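Local coordinates for protein putative short-chain dehydrogenase/reductase (Burkholderia xenovorans, PDB 5K9Z) that probably catalyses NAD- or NADP-dependent oxidation of alcohols or the reverse reduction of carbonyls, as a member of the short-chain dehydrogenase/reductase family, at residues C[217-231]-C[248-260]. Numbering follows the deposited sequence. Where two conformers were deposited one is given.
Sequences SPLGTPLMPQEIAAA and LVVDSGVTVAGAS
Ser217 OG and Ser252 OG lie 2.7 Å apart, a hydrogen bond in which either hydroxyl may be the donor. Ser217 reaches it with OG anti to the backbone N (chi1 171°), and the same oxygen accepts a weak bond from Leu219 N inside the type I turn 217-220. Beside this pair the Pro218 ring sits between Ser252 and the backbone of Gly258-Ser260, against Val254: CD meets both Ser252 CB and Val254 CG2 at 3.6 Å, the proline and valine side chains crossing at about a right angle. A second, largely apolar patch centres on Val250. Leu223 CD1 reaches Val250 CG1 at 3.8 Å, again nearly perpendicular, and its CD2 rests against Val250 O (3.4 Å), while Ile228 CD1 comes to 3.7 Å from Val250 CB. Ala231 CB extends the patch to Leu248 CD2 at 3.9 Å.

Side-chain to backbone bonds brace both segments. Asp251 OD1 accepts from Gly253 N in an Asx turn, and its OD2 takes Thr255 N on the syn side (2.9 Å), tying the strand end to helix 254-257. Glu227 OE2 accepts Met224 N at the start of the other helix. Leu248 and Val250 bond through their backbones to Ala188, Ala190 and Gly192, making theirs the outermost strand within this chain of the parallel Rossmann sheet; helix 225-231 runs antiparallel to it (165°), as expected of a helix that precedes its strand in this fold. Apolar contact thus holds Leu223 and the helix to the strand, so directional restraint between the segments comes from the single hydroxyl pair at the loop end.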
loop_
_atom_site.group_PDB
_atom_site.type_symbol
_atom_site.label_atom_id
_atom_site.label_comp_id
_atom_site.label_asym_id
_atom_site.label_seq_id
_atom_site.Cartn_x
_atom_site.Cartn_y
_atom_site.Cartn_z
ATOM N N SER C 217 15.374 2.636 10.918
ATOM C CA SER C 217 15.520 3.061 9.529
ATOM C C SER C 217 16.430 2.107 8.766
ATOM O O SER C 217 17.564 1.864 9.196
ATOM C CB SER C 217 16.116 4.461 9.462
ATOM O OG SER C 217 16.446 4.794 8.123
ATOM N N PRO C 218 16.012 1.622 7.596
ATOM C CA PRO C 218 16.957 0.878 6.749
ATOM C C PRO C 218 18.143 1.728 6.334
ATOM O O PRO C 218 19.231 1.183 6.088
ATOM C CB PRO C 218 16.095 0.450 5.554
ATOM C CG PRO C 218 14.713 0.327 6.143
ATOM C CD PRO C 218 14.615 1.410 7.185
ATOM N N LEU C 219 17.986 3.052 6.313
ATOM C CA LEU C 219 19.104 3.935 6.024
ATOM C C LEU C 219 19.994 4.144 7.240
ATOM O O LEU C 219 21.077 4.724 7.106
ATOM C CB LEU C 219 18.592 5.289 5.521
ATOM C CG LEU C 219 17.833 5.225 4.185
ATOM C CD1 LEU C 219 16.889 6.414 3.961
ATOM C CD2 LEU C 219 18.823 5.080 3.027
ATOM N N GLY C 220 19.599 3.664 8.418
ATOM C CA GLY C 220 20.536 3.672 9.517
ATOM C C GLY C 220 20.653 4.980 10.263
ATOM O O GLY C 220 21.484 5.072 11.164
ATOM N N THR C 221 19.968 6.037 9.821
ATOM C CA THR C 221 19.981 7.363 10.426
ATOM C C THR C 221 18.578 7.772 10.887
ATOM O O THR C 221 17.582 7.342 10.298
ATOM C CB THR C 221 20.509 8.388 9.419
ATOM O OG1 THR C 221 19.728 8.284 8.220
ATOM C CG2 THR C 221 21.992 8.111 9.106
ATOM N N PRO C 222 18.472 8.625 11.909
ATOM C CA PRO C 222 17.153 8.926 12.492
ATOM C C PRO C 222 16.373 9.992 11.725
ATOM O O PRO C 222 16.921 11.006 11.281
ATOM C CB PRO C 222 17.503 9.414 13.904
ATOM C CG PRO C 222 18.852 10.019 13.753
ATOM C CD PRO C 222 19.575 9.207 12.702
ATOM N N LEU C 223 15.072 9.745 11.570
ATOM C CA LEU C 223 14.168 10.748 11.014
ATOM C C LEU C 223 13.967 11.890 12.011
ATOM O O LEU C 223 13.694 11.653 13.192
ATOM C CB LEU C 223 12.835 10.107 10.664
ATOM C CG LEU C 223 11.741 11.050 10.161
ATOM C CD1 LEU C 223 12.194 11.770 8.905
ATOM C CD2 LEU C 223 10.471 10.264 9.899
ATOM N N MET C 224 14.152 13.128 11.552
ATOM C CA MET C 224 14.014 14.266 12.461
ATOM C C MET C 224 12.768 15.075 12.098
ATOM O O MET C 224 12.335 15.053 10.947
ATOM C CB MET C 224 15.253 15.179 12.437
ATOM C CG MET C 224 16.558 14.475 12.850
ATOM S SD MET C 224 16.528 13.899 14.572
ATOM C CE MET C 224 16.374 15.432 15.489
ATOM N N PRO C 225 12.148 15.770 13.062
ATOM C CA PRO C 225 10.927 16.533 12.738
ATOM C C PRO C 225 11.125 17.553 11.642
ATOM O O PRO C 225 10.186 17.824 10.886
ATOM C CB PRO C 225 10.566 17.202 14.063
ATOM C CG PRO C 225 11.245 16.389 15.107
ATOM C CD PRO C 225 12.518 15.896 14.482
ATOM N N GLN C 226 12.324 18.120 11.531
ATOM C CA GLN C 226 12.594 19.116 10.504
ATOM C C GLN C 226 12.358 18.560 9.099
ATOM O O GLN C 226 11.989 19.307 8.181
ATOM C CB GLN C 226 14.035 19.615 10.675
ATOM C CG GLN C 226 14.306 20.418 11.958
ATOM C CD GLN C 226 14.156 19.628 13.271
ATOM O OE1 GLN C 226 14.562 18.470 13.374
ATOM N NE2 GLN C 226 13.562 20.270 14.281
ATOM N N GLU C 227 12.565 17.255 8.907
ATOM C CA GLU C 227 12.371 16.657 7.585
ATOM C C GLU C 227 10.900 16.578 7.216
ATOM O O GLU C 227 10.545 16.733 6.039
ATOM C CB GLU C 227 13.008 15.269 7.528
ATOM C CG GLU C 227 14.490 15.327 7.696
ATOM C CD GLU C 227 15.086 13.963 7.942
ATOM O OE1 GLU C 227 15.081 13.138 7.008
ATOM O OE2 GLU C 227 15.537 13.722 9.075
ATOM N N ILE C 228 10.033 16.324 8.197
ATOM C CA ILE C 228 8.597 16.356 7.933
ATOM C C ILE C 228 8.148 17.780 7.648
ATOM O O ILE C 228 7.364 18.025 6.721
ATOM C CB ILE C 228 7.815 15.747 9.113
ATOM C CG1 ILE C 228 8.360 14.360 9.432
ATOM C CG2 ILE C 228 6.300 15.715 8.791
ATOM C CD1 ILE C 228 8.419 13.457 8.229
ATOM N N ALA C 229 8.661 18.744 8.427
ATOM C CA ALA C 229 8.431 20.145 8.103
ATOM C C ALA C 229 8.799 20.432 6.648
ATOM O O ALA C 229 8.035 21.072 5.921
ATOM C CB ALA C 229 9.226 21.036 9.060
ATOM N N ALA C 230 9.941 19.917 6.187
ATOM C CA ALA C 230 10.347 20.196 4.817
ATOM C C ALA C 230 9.427 19.533 3.813
ATOM O O ALA C 230 9.201 20.087 2.729
ATOM C CB ALA C 230 11.790 19.743 4.581
ATOM N N ALA C 231 8.909 18.344 4.137
ATOM C CA ALA C 231 7.953 17.693 3.246
ATOM C C ALA C 231 6.672 18.506 3.143
ATOM O O ALA C 231 6.113 18.673 2.051
ATOM C CB ALA C 231 7.648 16.275 3.736
ATOM N N LEU C 248 2.505 11.718 0.999
ATOM C CA LEU C 248 3.954 11.732 0.875
ATOM C C LEU C 248 4.541 10.986 2.072
ATOM O O LEU C 248 4.464 11.464 3.208
ATOM C CB LEU C 248 4.454 13.168 0.796
ATOM C CG LEU C 248 5.952 13.422 0.779
ATOM C CD1 LEU C 248 6.641 12.513 -0.209
ATOM C CD2 LEU C 248 6.197 14.883 0.435
ATOM N N VAL C 249 5.103 9.806 1.821
ATOM C CA VAL C 249 5.578 8.913 2.882
ATOM C C VAL C 249 7.047 9.206 3.158
ATOM O O VAL C 249 7.866 9.272 2.226
ATOM C CB VAL C 249 5.377 7.438 2.497
ATOM C CG1 VAL C 249 5.972 6.504 3.567
ATOM C CG2 VAL C 249 3.899 7.132 2.231
ATOM N N VAL C 250 7.386 9.384 4.437
ATOM C CA VAL C 250 8.753 9.696 4.852
ATOM C C VAL C 250 9.107 8.662 5.915
ATOM O O VAL C 250 8.970 8.916 7.113
ATOM C CB VAL C 250 8.898 11.128 5.392
ATOM C CG1 VAL C 250 10.378 11.464 5.638
ATOM C CG2 VAL C 250 8.244 12.153 4.444
ATOM N N ASP C 251 9.581 7.474 5.474
ATOM C CA ASP C 251 9.738 6.360 6.407
ATOM C C ASP C 251 10.941 5.480 6.081
ATOM O O ASP C 251 10.957 4.314 6.481
ATOM C CB ASP C 251 8.448 5.502 6.416
ATOM C CG ASP C 251 8.295 4.623 5.155
ATOM O OD1 ASP C 251 8.926 4.889 4.106
ATOM O OD2 ASP C 251 7.502 3.666 5.205
ATOM N N SER C 252 11.908 5.977 5.329
ATOM C CA SER C 252 13.078 5.201 4.935
ATOM C C SER C 252 12.712 3.961 4.132
ATOM O O SER C 252 13.521 3.044 4.030
ATOM C CB SER C 252 13.928 4.810 6.155
ATOM O OG SER C 252 14.409 5.969 6.793
ATOM N N GLY C 253 11.500 3.908 3.576
ATOM C CA GLY C 253 11.077 2.820 2.705
ATOM C C GLY C 253 10.433 1.621 3.373
ATOM O O GLY C 253 10.141 0.636 2.684
ATOM N N VAL C 254 10.134 1.693 4.677
ATOM C CA VAL C 254 9.699 0.509 5.416
ATOM C C VAL C 254 8.374 -0.041 4.879
ATOM O O VAL C 254 8.190 -1.264 4.792
ATOM C CB VAL C 254 9.617 0.823 6.925
ATOM C CG1 VAL C 254 8.838 -0.257 7.651
ATOM C CG2 VAL C 254 11.032 0.955 7.509
ATOM N N THR C 255 7.417 0.839 4.547
ATOM C CA THR C 255 6.084 0.351 4.188
ATOM C C THR C 255 6.080 -0.364 2.835
ATOM O O THR C 255 5.259 -1.258 2.621
ATOM C CB THR C 255 5.051 1.497 4.175
ATOM O OG1 THR C 255 5.454 2.522 3.257
ATOM C CG2 THR C 255 4.875 2.103 5.566
ATOM N N VAL C 256 6.979 0.002 1.926
ATOM C CA VAL C 256 6.994 -0.564 0.579
ATOM C C VAL C 256 8.247 -1.380 0.278
ATOM O O VAL C 256 8.297 -2.038 -0.780
ATOM C CB VAL C 256 6.808 0.526 -0.503
ATOM C CG1 VAL C 256 5.379 1.093 -0.474
ATOM C CG2 VAL C 256 7.821 1.627 -0.330
ATOM N N ALA C 257 9.252 -1.389 1.154
ATOM C CA ALA C 257 10.464 -2.152 0.861
ATOM C C ALA C 257 10.936 -2.923 2.079
ATOM O O ALA C 257 12.013 -3.533 2.027
ATOM C CB ALA C 257 11.605 -1.256 0.371
ATOM N N GLY C 258 10.147 -2.957 3.141
ATOM C CA GLY C 258 10.470 -3.845 4.238
ATOM C C GLY C 258 11.254 -3.162 5.337
ATOM O O GLY C 258 11.972 -2.184 5.125
ATOM N N ALA C 259 11.089 -3.693 6.547
ATOM C CA ALA C 259 11.833 -3.226 7.705
ATOM C C ALA C 259 13.333 -3.477 7.529
ATOM O O ALA C 259 13.773 -4.233 6.658
ATOM C CB ALA C 259 11.328 -3.920 8.973
ATOM N N SER C 260 14.113 -2.816 8.376
ATOM C CA SER C 260 15.563 -2.928 8.339
ATOM C C SER C 260 16.000 -4.373 8.559
ATOM O O SER C 260 15.570 -5.032 9.511
ATOM C CB SER C 260 16.168 -2.008 9.405
ATOM O OG SER C 260 17.552 -2.249 9.595
#